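Local coordinates for protein acyl-coenzyme A oxidase 1 (Yarrowia lipolytica, PDB 5Y9D) that catalyses the FAD-dependent oxidation of acyl-CoA to (2E)-enoyl-CoA with release of hydrogen peroxide, in peroxisomal fatty acid beta-oxidation, at residues Arg359-Leu364 and Asp433-Ala438; Val249-Gly254 and Ile270-Val275; Ser66-Asp71 and Asp651-Ala656. All blocks are in the same frame, centred on the assembly; numbering follows the deposited sequence.

Contact 1: residues Arg359-Leu364 and Asp433-Ala438; sequences RRLLPL and DECRQA. With FAD (flavin-adenine dinucleotide), chain D.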
loop_
_atom_site.group_PDB
_atom_site.type_symbol
_atom_site.label_atom_id
_atom_site.label_comp_id
_atom_site.label_asym_id
_atom_site.label_seq_id
_atom_site.Cartn_x
_atom_site.Cartn_y
_atom_site.Cartn_z
ATOM N N ARG A 359 -17.583 -2.002 -9.300
ATOM C CA ARG A 359 -16.762 -3.194 -9.227
ATOM C C ARG A 359 -15.426 -2.947 -8.469
ATOM O O ARG A 359 -14.855 -3.876 -7.933
ATOM C CB ARG A 359 -16.583 -3.833 -10.599
ATOM C CG ARG A 359 -15.284 -3.513 -11.288
ATOM C CD ARG A 359 -15.280 -4.104 -12.693
ATOM N NE ARG A 359 -15.303 -5.568 -12.713
ATOM C CZ ARG A 359 -16.323 -6.320 -13.128
ATOM N NH1 ARG A 359 -16.200 -7.633 -13.114
ATOM N NH2 ARG A 359 -17.454 -5.785 -13.558
ATOM N N ARG A 360 -14.949 -1.710 -8.381
ATOM C CA ARG A 360 -13.803 -1.451 -7.535
ATOM C C ARG A 360 -14.189 -1.664 -6.072
ATOM O O ARG A 360 -13.417 -2.287 -5.325
ATOM C CB ARG A 360 -13.241 -0.050 -7.720
ATOM C CG ARG A 360 -12.556 0.190 -9.052
ATOM C CD ARG A 360 -12.487 1.690 -9.341
ATOM N NE ARG A 360 -11.595 2.350 -8.403
ATOM C CZ ARG A 360 -11.169 3.607 -8.493
ATOM N NH1 ARG A 360 -11.567 4.414 -9.476
ATOM N NH2 ARG A 360 -10.330 4.063 -7.569
ATOM N N LEU A 361 -15.385 -1.215 -5.663
ATOM C CA LEU A 361 -15.678 -1.188 -4.223
ATOM C C LEU A 361 -16.589 -2.270 -3.663
ATOM O O LEU A 361 -16.329 -2.787 -2.582
ATOM C CB LEU A 361 -16.216 0.171 -3.821
ATOM C CG LEU A 361 -15.248 1.321 -4.119
ATOM C CD1 LEU A 361 -15.940 2.638 -3.801
ATOM C CD2 LEU A 361 -13.922 1.180 -3.368
ATOM N N LEU A 362 -17.653 -2.596 -4.381
ATOM C CA LEU A 362 -18.700 -3.452 -3.824
ATOM C C LEU A 362 -18.241 -4.896 -3.572
ATOM O O LEU A 362 -18.644 -5.543 -2.594
ATOM C CB LEU A 362 -19.931 -3.395 -4.724
ATOM C CG LEU A 362 -20.553 -1.985 -4.803
ATOM C CD1 LEU A 362 -21.886 -2.014 -5.538
ATOM C CD2 LEU A 362 -20.749 -1.360 -3.420
ATOM N N PRO A 363 -17.354 -5.409 -4.422
ATOM C CA PRO A 363 -16.888 -6.745 -4.078
ATOM C C PRO A 363 -16.051 -6.726 -2.814
ATOM O O PRO A 363 -16.152 -7.622 -1.986
ATOM C CB PRO A 363 -16.061 -7.165 -5.290
ATOM C CG PRO A 363 -16.439 -6.196 -6.397
ATOM C CD PRO A 363 -16.838 -4.929 -5.709
ATOM N N LEU A 364 -15.248 -5.693 -2.667
ATOM C CA LEU A 364 -14.537 -5.447 -1.424
ATOM C C LEU A 364 -15.524 -5.294 -0.246
ATOM O O LEU A 364 -15.284 -5.844 0.848
ATOM C CB LEU A 364 -13.586 -4.237 -1.577
ATOM C CG LEU A 364 -12.618 -4.277 -2.784
ATOM C CD1 LEU A 364 -11.795 -3.006 -2.901
ATOM C CD2 LEU A 364 -11.697 -5.497 -2.778
ATOM N N ASP A 433 -6.310 0.622 0.593
ATOM C CA ASP A 433 -5.640 1.172 -0.586
ATOM C C ASP A 433 -6.562 1.455 -1.765
ATOM O O ASP A 433 -6.465 2.528 -2.358
ATOM C CB ASP A 433 -4.515 0.237 -1.064
ATOM C CG ASP A 433 -3.662 0.863 -2.202
ATOM O OD1 ASP A 433 -2.764 1.707 -1.947
ATOM O OD2 ASP A 433 -3.891 0.485 -3.367
ATOM N N GLU A 434 -7.416 0.496 -2.131
ATOM C CA GLU A 434 -8.464 0.751 -3.125
ATOM C C GLU A 434 -9.468 1.836 -2.717
ATOM O O GLU A 434 -9.865 2.627 -3.575
ATOM C CB GLU A 434 -9.236 -0.526 -3.525
ATOM C CG GLU A 434 -8.372 -1.619 -4.163
ATOM C CD GLU A 434 -7.658 -1.170 -5.429
ATOM O OE1 GLU A 434 -8.236 -0.367 -6.205
ATOM O OE2 GLU A 434 -6.512 -1.628 -5.649
ATOM N N CYS A 435 -9.883 1.888 -1.445
ATOM C CA CYS A 435 -10.741 2.990 -0.965
ATOM C C CYS A 435 -10.050 4.349 -1.034
ATOM O O CYS A 435 -10.676 5.362 -1.287
ATOM C CB CYS A 435 -11.215 2.744 0.461
ATOM S SG CYS A 435 -12.308 1.308 0.675
ATOM N N ARG A 436 -8.753 4.403 -0.821
ATOM C CA ARG A 436 -8.101 5.672 -0.849
ATOM C C ARG A 436 -8.217 6.255 -2.284
ATOM O O ARG A 436 -8.691 7.383 -2.473
ATOM C CB ARG A 436 -6.650 5.555 -0.416
ATOM C CG ARG A 436 -5.955 6.905 -0.391
ATOM C CD ARG A 436 -4.461 6.792 -0.275
ATOM N NE ARG A 436 -3.934 5.637 -0.991
ATOM C CZ ARG A 436 -3.565 5.619 -2.278
ATOM N NH1 ARG A 436 -3.649 6.701 -3.052
ATOM N NH2 ARG A 436 -3.088 4.491 -2.803
ATOM N N GLN A 437 -7.810 5.468 -3.278
ATOM C CA GLN A 437 -7.854 5.902 -4.676
ATOM C C GLN A 437 -9.260 6.202 -5.114
ATOM O O GLN A 437 -9.480 7.152 -5.863
ATOM C CB GLN A 437 -7.251 4.839 -5.613
ATOM C CG GLN A 437 -5.761 4.640 -5.412
ATOM C CD GLN A 437 -5.234 3.494 -6.222
ATOM O OE1 GLN A 437 -5.061 3.615 -7.436
ATOM N NE2 GLN A 437 -4.977 2.366 -5.559
ATOM N N ALA A 438 -10.205 5.399 -4.643
ATOM C CA ALA A 438 -11.612 5.641 -4.924
ATOM C C ALA A 438 -12.110 7.039 -4.478
ATOM O O ALA A 438 -13.194 7.457 -4.873
ATOM C CB ALA A 438 -12.471 4.561 -4.264
HETATM P PA FAD D . -12.162 12.776 -9.183
HETATM O O1A FAD D . -13.378 13.272 -8.515
HETATM O O2A FAD D . -11.863 13.138 -10.567
HETATM O O5B FAD D . -12.228 11.215 -9.061
HETATM C C5B FAD D . -12.857 10.587 -7.964
HETATM C C4B FAD D . -12.881 9.089 -8.173
HETATM O O4B FAD D . -13.942 8.743 -9.052
HETATM C C3B FAD D . -11.591 8.601 -8.797
HETATM O O3B FAD D . -11.174 7.424 -8.134
HETATM C C2B FAD D . -11.949 8.295 -10.229
HETATM O O2B FAD D . -11.320 7.118 -10.713
HETATM C C1B FAD D . -13.446 8.105 -10.218
HETATM N N9A FAD D . -13.976 8.675 -11.470
HETATM C C8A FAD D . -13.950 9.952 -11.839
HETATM N N7A FAD D . -14.503 10.105 -13.051
HETATM C C5A FAD D . -14.882 8.900 -13.484
HETATM C C6A FAD D . -15.528 8.328 -14.685
HETATM N N6A FAD D . -15.902 9.101 -15.708
HETATM N N1A FAD D . -15.739 7.011 -14.734
HETATM C C2A FAD D . -15.381 6.225 -13.731
HETATM N N3A FAD D . -14.799 6.670 -12.625
HETATM C C4A FAD D . -14.525 7.965 -12.436
HETATM N N1 FAD D . -4.150 20.347 -8.815
HETATM C C2 FAD D . -3.692 21.489 -9.322
HETATM O O2 FAD D . -4.379 22.077 -10.145
HETATM N N3 FAD D . -2.538 22.019 -8.970
HETATM C C4 FAD D . -1.754 21.435 -8.094
HETATM O O4 FAD D . -0.691 21.958 -7.794
HETATM C C4X FAD D . -2.172 20.172 -7.487
HETATM N N5 FAD D . -1.419 19.532 -6.596
HETATM C C5X FAD D . -1.839 18.386 -6.063
HETATM C C6 FAD D . -1.041 17.768 -5.137
HETATM C C7 FAD D . -1.445 16.593 -4.572
HETATM C C7M FAD D . -0.564 15.919 -3.570
HETATM C C8 FAD D . -2.738 16.001 -4.959
HETATM C C8M FAD D . -3.171 14.715 -4.332
HETATM C C9 FAD D . -3.542 16.615 -5.893
HETATM C C9A FAD D . -3.134 17.797 -6.454
HETATM N N10 FAD D . -3.928 18.446 -7.398
HETATM C C10 FAD D . -3.461 19.646 -7.917
HETATM C "C1'" FAD D . -5.220 17.914 -7.804
HETATM C "C2'" FAD D . -5.108 16.587 -8.511
HETATM O "O2'" FAD D . -4.811 16.879 -9.855
HETATM C "C3'" FAD D . -6.437 15.865 -8.438
HETATM O "O3'" FAD D . -6.432 15.071 -7.272
HETATM C "C4'" FAD D . -6.706 14.962 -9.631
HETATM O "O4'" FAD D . -6.310 15.606 -10.835
HETATM C "C5'" FAD D . -8.178 14.659 -9.773
HETATM O "O5'" FAD D . -8.671 14.114 -8.573
HETATM P P FAD D . -10.123 14.421 -8.117
HETATM O O1P FAD D . -10.073 14.717 -6.695
HETATM O O2P FAD D . -10.697 15.390 -9.047
HETATM O O3P FAD D . -10.875 13.052 -8.293
#
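Leu-361 and Ala-438 form the close-packed part of this contact. Both methyls of the leucine bear on the alanine CB, with Leu-361 CD2 3.8 Å from Ala-438 CB. CG of Leu-361 stands beside its own backbone N (chi1 -59°), which brings the methyl end nearer to the 433-438 segment than the first bond of the side chain would suggest. Cys-435 SG borders the same patch, and Leu-327, Ala-330 and Leu-331 of helix 306-334 cover it. A turn further along, Leu-364 CD1 lies 3.6 Å from Glu-434 CB, the two side chains crossing at about a right angle, while Trp-602 packs on the leucine.

These segments belong to the helical C-alpha1 domain of the acyl-CoA oxidase fold. The axes of 359-364 and 433-437 approach to 10.1 Å, their directions 144° apart, antiparallel but well splayed, and side chains bridge them without any hydrogen bond between the segments.

Arg-360 is partly exposed yet closely set: its NH2 lies against Ala-438 and Gln-437 CB, though not hydrogen-bonded to Ala-438 N, since both are donors. A bend at chi3 (67°) swings the guanidinium toward the adenosine ribose of FAD. NH1 of Arg-360 donates to FAD O2B at 3.0 Å, with O2B in the guanidinium plane at its edge, and makes a weaker bond to FAD O3B. That second hydroxyl donates to the backbone O of Gln-437 at 2.8 Å. Replacement by an alanine would probably leave both ribose hydroxyls without the arginine's N-H groups and open a gap beside Ala-438. Looser is the carboxylate end of Glu-434, its OE1 4.8 Å from Arg-360 NE, where it would be expected to favour the positive charge. Gln-437 OE1 accepts a hydrogen bond from NE1 of Trp-426 of the second subunit.

Contact 2: residues Val249-Gly254 and Ile270-Val275; sequences VGVSIG and IQFTNV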
loop_
_atom_site.group_PDB
_atom_site.type_symbol
_atom_site.label_atom_id
_atom_site.label_comp_id
_atom_site.label_asym_id
_atom_site.label_seq_id
_atom_site.Cartn_x
_atom_site.Cartn_y
_atom_site.Cartn_z
ATOM N N VAL A 249 21.282 -3.747 35.966
ATOM C CA VAL A 249 22.652 -4.069 35.580
ATOM C C VAL A 249 22.695 -5.182 34.513
ATOM O O VAL A 249 22.007 -6.213 34.638
ATOM C CB VAL A 249 23.509 -4.435 36.808
ATOM C CG1 VAL A 249 23.117 -5.810 37.361
ATOM C CG2 VAL A 249 24.998 -4.388 36.449
ATOM N N GLY A 250 23.471 -4.926 33.450
ATOM C CA GLY A 250 23.565 -5.817 32.284
ATOM C C GLY A 250 22.473 -5.660 31.226
ATOM O O GLY A 250 22.549 -6.266 30.189
ATOM N N VAL A 251 21.443 -4.871 31.498
ATOM C CA VAL A 251 20.355 -4.641 30.570
ATOM C C VAL A 251 20.587 -3.331 29.810
ATOM O O VAL A 251 20.659 -2.243 30.424
ATOM C CB VAL A 251 19.031 -4.513 31.347
ATOM C CG1 VAL A 251 17.858 -4.242 30.411
ATOM C CG2 VAL A 251 18.793 -5.780 32.153
ATOM N N SER A 252 20.660 -3.438 28.484
ATOM C CA SER A 252 20.866 -2.296 27.602
ATOM C C SER A 252 19.673 -2.103 26.693
ATOM O O SER A 252 19.316 -3.021 25.986
ATOM C CB SER A 252 22.067 -2.571 26.709
ATOM O OG SER A 252 23.272 -2.232 27.350
ATOM N N ILE A 253 19.108 -0.898 26.671
ATOM C CA ILE A 253 17.914 -0.556 25.862
ATOM C C ILE A 253 18.046 0.796 25.124
ATOM O O ILE A 253 18.608 1.770 25.640
ATOM C CB ILE A 253 16.653 -0.453 26.750
ATOM C CG1 ILE A 253 16.455 -1.738 27.570
ATOM C CG2 ILE A 253 15.414 -0.071 25.952
ATOM C CD1 ILE A 253 15.182 -2.469 27.374
ATOM N N GLY A 254 17.515 0.849 23.909
ATOM C CA GLY A 254 17.330 2.115 23.209
ATOM C C GLY A 254 16.089 2.073 22.371
ATOM O O GLY A 254 15.428 1.051 22.266
ATOM N N ILE A 270 16.892 -4.315 22.977
ATOM C CA ILE A 270 17.326 -4.800 24.269
ATOM C C ILE A 270 18.539 -5.690 24.048
ATOM O O ILE A 270 18.504 -6.606 23.217
ATOM C CB ILE A 270 16.296 -5.709 24.956
ATOM C CG1 ILE A 270 14.861 -5.205 24.809
ATOM C CG2 ILE A 270 16.618 -5.856 26.453
ATOM C CD1 ILE A 270 13.870 -6.086 25.542
ATOM N N GLN A 271 19.606 -5.421 24.787
ATOM C CA GLN A 271 20.764 -6.309 24.857
ATOM C C GLN A 271 20.935 -6.741 26.316
ATOM O O GLN A 271 20.770 -5.937 27.220
ATOM C CB GLN A 271 22.003 -5.597 24.366
ATOM C CG GLN A 271 21.905 -5.194 22.893
ATOM C CD GLN A 271 23.048 -4.327 22.483
ATOM O OE1 GLN A 271 23.628 -3.665 23.323
ATOM N NE2 GLN A 271 23.381 -4.304 21.189
ATOM N N PHE A 272 21.200 -8.028 26.519
ATOM C CA PHE A 272 21.524 -8.573 27.841
ATOM C C PHE A 272 23.010 -8.995 27.920
ATOM O O PHE A 272 23.496 -9.698 27.044
ATOM C CB PHE A 272 20.628 -9.781 28.120
ATOM C CG PHE A 272 19.150 -9.489 28.073
ATOM C CD1 PHE A 272 18.518 -8.820 29.111
ATOM C CD2 PHE A 272 18.372 -9.944 27.021
ATOM C CE1 PHE A 272 17.134 -8.578 29.093
ATOM C CE2 PHE A 272 17.001 -9.716 26.994
ATOM C CZ PHE A 272 16.372 -9.036 28.039
ATOM N N THR A 273 23.711 -8.543 28.959
ATOM C CA THR A 273 25.079 -8.983 29.264
ATOM C C THR A 273 25.159 -9.616 30.669
ATOM O O THR A 273 25.191 -8.886 31.654
ATOM C CB THR A 273 26.115 -7.831 29.222
ATOM O OG1 THR A 273 26.227 -7.305 27.906
ATOM C CG2 THR A 273 27.492 -8.368 29.571
ATOM N N ASN A 274 25.218 -10.953 30.725
ATOM C CA ASN A 274 25.250 -11.775 31.987
ATOM C C ASN A 274 24.280 -11.275 33.001
ATOM O O ASN A 274 24.657 -10.872 34.107
ATOM C CB ASN A 274 26.661 -11.908 32.618
ATOM C CG ASN A 274 27.593 -12.793 31.793
ATOM O OD1 ASN A 274 28.026 -13.846 32.264
ATOM N ND2 ASN A 274 27.914 -12.362 30.538
ATOM N N VAL A 275 23.026 -11.239 32.581
ATOM C CA VAL A 275 21.934 -10.874 33.463
ATOM C C VAL A 275 21.377 -12.098 34.176
ATOM O O VAL A 275 20.971 -13.066 33.541
ATOM C CB VAL A 275 20.822 -10.159 32.699
ATOM C CG1 VAL A 275 19.623 -9.950 33.601
ATOM C CG2 VAL A 275 21.339 -8.832 32.203
#
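Val-251 to Ile-253 pair with Ile-270 to Phe-272 as antiparallel strands in the middle, beta-rich domain of the acyl-CoA oxidase fold. Strand 251-255 is here the outermost neighbour of strand 268-272 in a three-stranded sheet, whose other edge within the chain is strand 204-207.

Backbone hydrogen bonds set the register. Just beyond the paired strands, Thr-273 N donates to Gly-250 O at 2.8 Å, on a lone pair of that carbonyl. Ser-252 and Gln-271 form a hydrogen-bonded pair: Ser-252 N reaches Gln-271 O at 2.8 Å, and Gln-271 N returns the bond to Ser-252 O with an N-H...O angle of 166°. The pairs Val-251 with Phe-272 and Ile-253 with Ile-270 are non-hydrogen-bonded. Weaker CA-H...O contacts add to the set, among them Ile-270 CA to Ser-252 O.

Apolar packing occupies the face that carries Val-251, Ile-253, Ile-270 and Phe-272. The two isoleucines lie side by side and point the same way, with Ile-253 CD1 3.8 Å from both Ile-270 CG1 and Ile-270 CG2. Ile-270 CG2 also rests 3.5 Å above one face of the Phe-272 ring, offset toward its rim, whereas Val-251 CG2 meets that ring at the edge. Val-237, Cys-217 and Cys-219 of the neighbouring mixed sheet pack on the phenylalanine, joining the two sheets.

Polar side chains lie on the other face. Ser-252 CB and Gln-271 CB pack together, and the side-chain NE2 of Gln-271 is hydrogen-bonded to Thr-203 OG1; Phe-670 of the second subunit touches this glutamine.

Backbone geometry and crowding are consistent with a glycine at 250. Its phi is positive (83°), and a CB would clash with Thr-273 O and with Val-275. Val-275 CG2, set beside that residue's own backbone N, lies 3.5 Å from Gly-250 O.

Contact 3: residues Ser66-Asp71 and Asp651-Ala656; sequences SSIERD and DFFINA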
loop_
_atom_site.group_PDB
_atom_site.type_symbol
_atom_site.label_atom_id
_atom_site.label_comp_id
_atom_site.label_asym_id
_atom_site.label_seq_id
_atom_site.Cartn_x
_atom_site.Cartn_y
_atom_site.Cartn_z
ATOM N N SER A 66 -19.485 3.712 22.945
ATOM C CA SER A 66 -19.753 4.999 23.604
ATOM C C SER A 66 -18.714 5.319 24.669
ATOM O O SER A 66 -18.433 6.483 24.925
ATOM C CB SER A 66 -21.121 5.068 24.262
ATOM O OG SER A 66 -21.882 3.959 23.917
ATOM N N SER A 67 -18.173 4.311 25.335
ATOM C CA SER A 67 -17.099 4.607 26.268
ATOM C C SER A 67 -15.946 5.168 25.515
ATOM O O SER A 67 -15.426 6.206 25.897
ATOM C CB SER A 67 -16.651 3.398 27.051
ATOM O OG SER A 67 -17.733 2.990 27.847
ATOM N N ILE A 68 -15.555 4.521 24.428
ATOM C CA ILE A 68 -14.424 5.028 23.647
ATOM C C ILE A 68 -14.679 6.414 23.058
ATOM O O ILE A 68 -13.810 7.250 23.130
ATOM C CB ILE A 68 -13.952 4.030 22.586
ATOM C CG1 ILE A 68 -13.510 2.715 23.240
ATOM C CG2 ILE A 68 -12.745 4.574 21.836
ATOM C CD1 ILE A 68 -13.646 1.518 22.328
ATOM N N GLU A 69 -15.874 6.653 22.521
ATOM C CA GLU A 69 -16.289 7.947 21.927
ATOM C C GLU A 69 -16.243 9.144 22.856
ATOM O O GLU A 69 -15.995 10.272 22.448
ATOM C CB GLU A 69 -17.768 7.887 21.532
ATOM C CG GLU A 69 -18.074 7.298 20.183
ATOM C CD GLU A 69 -19.541 6.924 19.999
ATOM O OE1 GLU A 69 -20.393 7.371 20.812
ATOM O OE2 GLU A 69 -19.845 6.162 19.036
ATOM N N ARG A 70 -16.590 8.918 24.096
ATOM C CA ARG A 70 -16.912 10.024 24.966
ATOM C C ARG A 70 -15.740 10.436 25.853
ATOM O O ARG A 70 -15.668 11.586 26.285
ATOM C CB ARG A 70 -18.112 9.653 25.834
ATOM C CG ARG A 70 -19.417 9.498 25.070
ATOM C CD ARG A 70 -20.489 8.860 25.951
ATOM N NE ARG A 70 -21.820 8.912 25.364
ATOM C CZ ARG A 70 -22.942 8.563 26.000
ATOM N NH1 ARG A 70 -22.899 8.144 27.284
ATOM N NH2 ARG A 70 -24.122 8.639 25.367
ATOM N N ASP A 71 -14.859 9.484 26.138
ATOM C CA ASP A 71 -13.700 9.694 26.991
ATOM C C ASP A 71 -12.750 10.686 26.339
ATOM O O ASP A 71 -12.127 10.369 25.327
ATOM C CB ASP A 71 -12.980 8.362 27.238
ATOM C CG ASP A 71 -11.976 8.432 28.396
ATOM O OD1 ASP A 71 -11.519 9.557 28.723
ATOM O OD2 ASP A 71 -11.660 7.348 28.979
ATOM N N ASP A 651 -19.683 8.861 13.960
ATOM C CA ASP A 651 -18.713 9.693 13.235
ATOM C C ASP A 651 -17.349 9.707 13.918
ATOM O O ASP A 651 -16.311 9.933 13.267
ATOM C CB ASP A 651 -19.222 11.118 13.007
ATOM C CG ASP A 651 -20.260 11.203 11.866
ATOM O OD1 ASP A 651 -20.407 10.262 11.057
ATOM O OD2 ASP A 651 -20.934 12.234 11.769
ATOM N N PHE A 652 -17.328 9.421 15.201
ATOM C CA PHE A 652 -16.084 9.325 15.894
ATOM C C PHE A 652 -15.214 8.202 15.270
ATOM O O PHE A 652 -14.018 8.394 15.045
ATOM C CB PHE A 652 -16.351 9.050 17.391
ATOM C CG PHE A 652 -15.104 8.863 18.207
ATOM C CD1 PHE A 652 -14.442 7.644 18.213
ATOM C CD2 PHE A 652 -14.582 9.911 18.956
ATOM C CE1 PHE A 652 -13.294 7.469 18.961
ATOM C CE2 PHE A 652 -13.437 9.737 19.704
ATOM C CZ PHE A 652 -12.795 8.515 19.726
ATOM N N PHE A 653 -15.803 7.018 15.052
ATOM C CA PHE A 653 -15.035 5.889 14.484
ATOM C C PHE A 653 -14.811 6.037 12.988
ATOM O O PHE A 653 -13.885 5.447 12.447
ATOM C CB PHE A 653 -15.643 4.531 14.819
ATOM C CG PHE A 653 -15.638 4.226 16.287
ATOM C CD1 PHE A 653 -14.552 3.621 16.876
ATOM C CD2 PHE A 653 -16.716 4.573 17.081
ATOM C CE1 PHE A 653 -14.526 3.354 18.229
ATOM C CE2 PHE A 653 -16.709 4.306 18.439
ATOM C CZ PHE A 653 -15.607 3.705 19.019
ATOM N N ILE A 654 -15.625 6.848 12.323
ATOM C CA ILE A 654 -15.307 7.228 10.958
ATOM C C ILE A 654 -13.989 7.978 10.974
ATOM O O ILE A 654 -13.022 7.584 10.312
ATOM C CB ILE A 654 -16.431 8.081 10.338
ATOM C CG1 ILE A 654 -17.678 7.212 10.099
ATOM C CG2 ILE A 654 -16.001 8.701 9.022
ATOM C CD1 ILE A 654 -17.425 5.956 9.281
ATOM N N ASN A 655 -13.973 9.034 11.776
ATOM C CA ASN A 655 -12.875 9.961 11.903
ATOM C C ASN A 655 -12.418 10.516 10.538
ATOM O O ASN A 655 -11.218 10.623 10.246
ATOM C CB ASN A 655 -11.743 9.309 12.683
ATOM C CG ASN A 655 -10.795 10.324 13.250
ATOM O OD1 ASN A 655 -9.632 10.035 13.534
ATOM N ND2 ASN A 655 -11.281 11.538 13.393
ATOM N N ALA A 656 -13.384 10.888 9.710
ATOM C CA ALA A 656 -13.083 11.408 8.368
ATOM C C ALA A 656 -14.252 12.227 7.803
ATOM O O ALA A 656 -15.307 11.680 7.552
ATOM C CB ALA A 656 -12.728 10.262 7.395
#
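Aromatic packing between two helix ends joins Ile-68 and Glu-69 to Phe-652 and Phe-653. It links the N-terminal helical domain of the acyl-CoA oxidase, through the last turn of helix 55-70, to the short helix 651-654 of the C-terminal region. No hydrogen bond runs between the segments.

Phe-652 lies across the backbone of helix 55-70 in a CH-pi contact: Glu-69 CA sits 3.9 Å from the ring centroid and only 6° off the ring normal. With CG anti to the backbone N (chi1 177°), the ring extends toward that helix, and Ile-68 CG2 approaches its CE1. The other ring, Phe-653, carries Phe-652 CD1 over the centre of one face, and its CZ meets Ile-68 CB at 3.9 Å, the two side chains crossing at about a right angle.

Glu-69 is extended beyond CG and slides past Phe-652 in the opposite direction, CG 3.7 Å from Phe-652 CB. Its carboxylate is held by a hydrogen bond between OE2 and Ser-650 OG. That same oxygen lies at the edge of the second ring, in its plane, with Glu-69 OE2 3.7 Å from Phe-653 CE2.

Contact 3 joins the N-terminal and C-terminal family regions, 580 positions apart, and the others are nested in the long loop it closes: contact 2 in the middle domain, then contact 1 in the C-alpha1 domain. Contacts 1 and 3 have centres 24 Å apart and nearest atoms about 10 Å apart, and helix 306-334 packs against segments of both. Contact 2, a local sheet pairing, is on the opposite side of the chain's centre from contact 1, 47 Å between centres. Both contacts 1 and 2 touch the second subunit, and the FAD at contact 1 is bound by residues of both chains, so its site is shared across the subunit interface, consistent with assembly completing it.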